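Local atomic coordinates of yersinopine synthase (Yersinia pestis, PDB entry 6C4M), a protein that catalyses the NADPH-dependent reductive condensation of pyruvate with an amino-acid-derived intermediate, the last step in making the metallophore yersinopine. Residues A[37-42]-A[234-239]. Residues are numbered along the deposited sequence; the frame is centred on the assembly and turned at random.
Sequences LAVDIS and LARHHI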
# COMPACT_ATOMS: atom_id res chain seq x y z
N LEU A 37 22.28 21.26 -17.89
CA LEU A 37 22.94 22.42 -17.31
C LEU A 37 23.61 23.26 -18.38
O LEU A 37 23.47 24.49 -18.39
CB LEU A 37 23.97 21.96 -16.28
CG LEU A 37 24.86 23.00 -15.60
CD1 LEU A 37 24.04 23.97 -14.77
CD2 LEU A 37 25.88 22.26 -14.75
N ALA A 38 24.36 22.62 -19.28
CA ALA A 38 25.07 23.38 -20.30
C ALA A 38 24.11 24.18 -21.17
O ALA A 38 24.40 25.33 -21.52
CB ALA A 38 25.91 22.45 -21.16
N VAL A 39 22.98 23.58 -21.54
CA VAL A 39 21.98 24.30 -22.32
C VAL A 39 21.44 25.48 -21.53
O VAL A 39 21.31 26.59 -22.05
CB VAL A 39 20.85 23.34 -22.75
CG1 VAL A 39 19.63 24.10 -23.24
CG2 VAL A 39 21.36 22.40 -23.81
N ASP A 40 21.16 25.26 -20.24
CA ASP A 40 20.62 26.32 -19.40
C ASP A 40 21.59 27.49 -19.26
O ASP A 40 21.17 28.65 -19.25
CB ASP A 40 20.25 25.74 -18.03
CG ASP A 40 18.94 24.95 -18.06
OD1 ASP A 40 18.20 25.08 -19.06
OD2 ASP A 40 18.65 24.20 -17.11
N ILE A 41 22.89 27.21 -19.17
CA ILE A 41 23.86 28.30 -19.08
C ILE A 41 23.93 29.06 -20.40
O ILE A 41 23.91 30.30 -20.42
CB ILE A 41 25.25 27.76 -18.68
CG1 ILE A 41 25.17 27.11 -17.29
CG2 ILE A 41 26.28 28.90 -18.68
CD1 ILE A 41 26.42 26.39 -16.88
N SER A 42 24.04 28.33 -21.51
CA SER A 42 24.11 28.93 -22.83
C SER A 42 22.85 29.72 -23.17
O SER A 42 22.90 30.71 -23.92
CB SER A 42 24.34 27.83 -23.87
OG SER A 42 24.60 28.36 -25.16
N LEU A 234 17.63 28.99 -13.21
CA LEU A 234 16.58 28.05 -12.85
C LEU A 234 15.18 28.61 -13.12
O LEU A 234 14.24 27.83 -13.35
CB LEU A 234 16.72 27.67 -11.37
CG LEU A 234 18.02 26.93 -10.94
CD1 LEU A 234 17.82 26.20 -9.60
CD2 LEU A 234 18.50 25.95 -11.99
N ALA A 235 15.01 29.94 -13.08
CA ALA A 235 13.70 30.55 -13.31
C ALA A 235 13.18 30.31 -14.72
O ALA A 235 11.96 30.40 -14.94
CB ALA A 235 13.78 32.06 -13.05
N ARG A 236 14.05 30.02 -15.68
CA ARG A 236 13.61 29.69 -17.03
C ARG A 236 12.74 28.44 -17.07
O ARG A 236 12.00 28.23 -18.04
CB ARG A 236 14.81 29.51 -17.93
CG ARG A 236 14.52 29.67 -19.40
CD ARG A 236 15.81 29.61 -20.20
NE ARG A 236 16.34 28.25 -20.27
CZ ARG A 236 16.22 27.44 -21.31
NH1 ARG A 236 15.58 27.83 -22.40
NH2 ARG A 236 16.74 26.23 -21.27
N HIS A 237 12.81 27.59 -16.05
CA HIS A 237 12.00 26.38 -15.94
C HIS A 237 11.02 26.48 -14.77
O HIS A 237 10.45 25.47 -14.36
CB HIS A 237 12.90 25.15 -15.80
CG HIS A 237 13.85 24.98 -16.94
ND1 HIS A 237 13.42 24.79 -18.24
CD2 HIS A 237 15.20 25.05 -17.00
CE1 HIS A 237 14.47 24.71 -19.04
NE2 HIS A 237 15.57 24.87 -18.31
N HIS A 238 10.81 27.69 -14.26
CA HIS A 238 9.83 27.94 -13.21
C HIS A 238 10.22 27.26 -11.91
O HIS A 238 9.36 26.96 -11.09
CB HIS A 238 8.43 27.52 -13.63
CG HIS A 238 7.99 28.16 -14.91
ND1 HIS A 238 8.53 29.35 -15.36
CD2 HIS A 238 7.09 27.78 -15.84
CE1 HIS A 238 7.96 29.68 -16.51
NE2 HIS A 238 7.09 28.74 -16.83
N ILE A 239 11.51 27.04 -11.73
CA ILE A 239 12.04 26.45 -10.52
C ILE A 239 12.25 27.57 -9.52
O ILE A 239 13.00 28.52 -9.78
CB ILE A 239 13.35 25.70 -10.80
CG1 ILE A 239 13.12 24.60 -11.85
CG2 ILE A 239 13.95 25.14 -9.52
CD1 ILE A 239 14.40 24.19 -12.55
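D40 and H237 approach from opposite directions and join in a His-carboxylate hydrogen bond. H237 NE2 donates to D40 OD1 at 2.7 Å, and the bond is nearly straight at 170°. The oxygen lies in the plane of the imidazole ring, but the ring nitrogen sits 31° out of the carboxylate plane on its syn side. R236 grips the same oxygen. Its NH2 forms a salt bridge to D40 OD1 at 2.9 Å, approaching nearly along the C-O axis, with the oxygen in the guanidinium plane. R236 starts with CG anti to its own N and then bends at chi3 (73°), which brings NH2 to D40 OD1; the side chain also touches A43 of the same helix as D40. R236 NE is buried here and has no partner in the model. D40 OD2 is hydrogen-bonded to Y169 OH, and Q36 NE2 bonds OD1 weakly. H237 ND1 is hydrogen-bonded to T83 OG1, so both ring nitrogens have partners. The ring also stacks with that of F209.

Beyond the polar bonds the packing is slight: the CG1 methyl of V39 lies 4.1 Å from R236 NH2, and the two side chains cross at about a right angle.

R236 and H237 fall where helix 225-235 gives way to the turn before strand 240-243. A Schellman motif closes that helix: I239 N bonds to L234 O and H238 N to A235 O, with H238 at positive phi. D40 belongs to the helix that follows the Rossmann-type glycine-rich turn at the NADP+ site. Its side chain is about 12 Å from the bound NADP. The two donors from 234-239, with Y169 on OD2, are consistent with an ionised carboxylate, probably stabilised by the charge of R236, that ties this helix to the chain leaving helix 225-235.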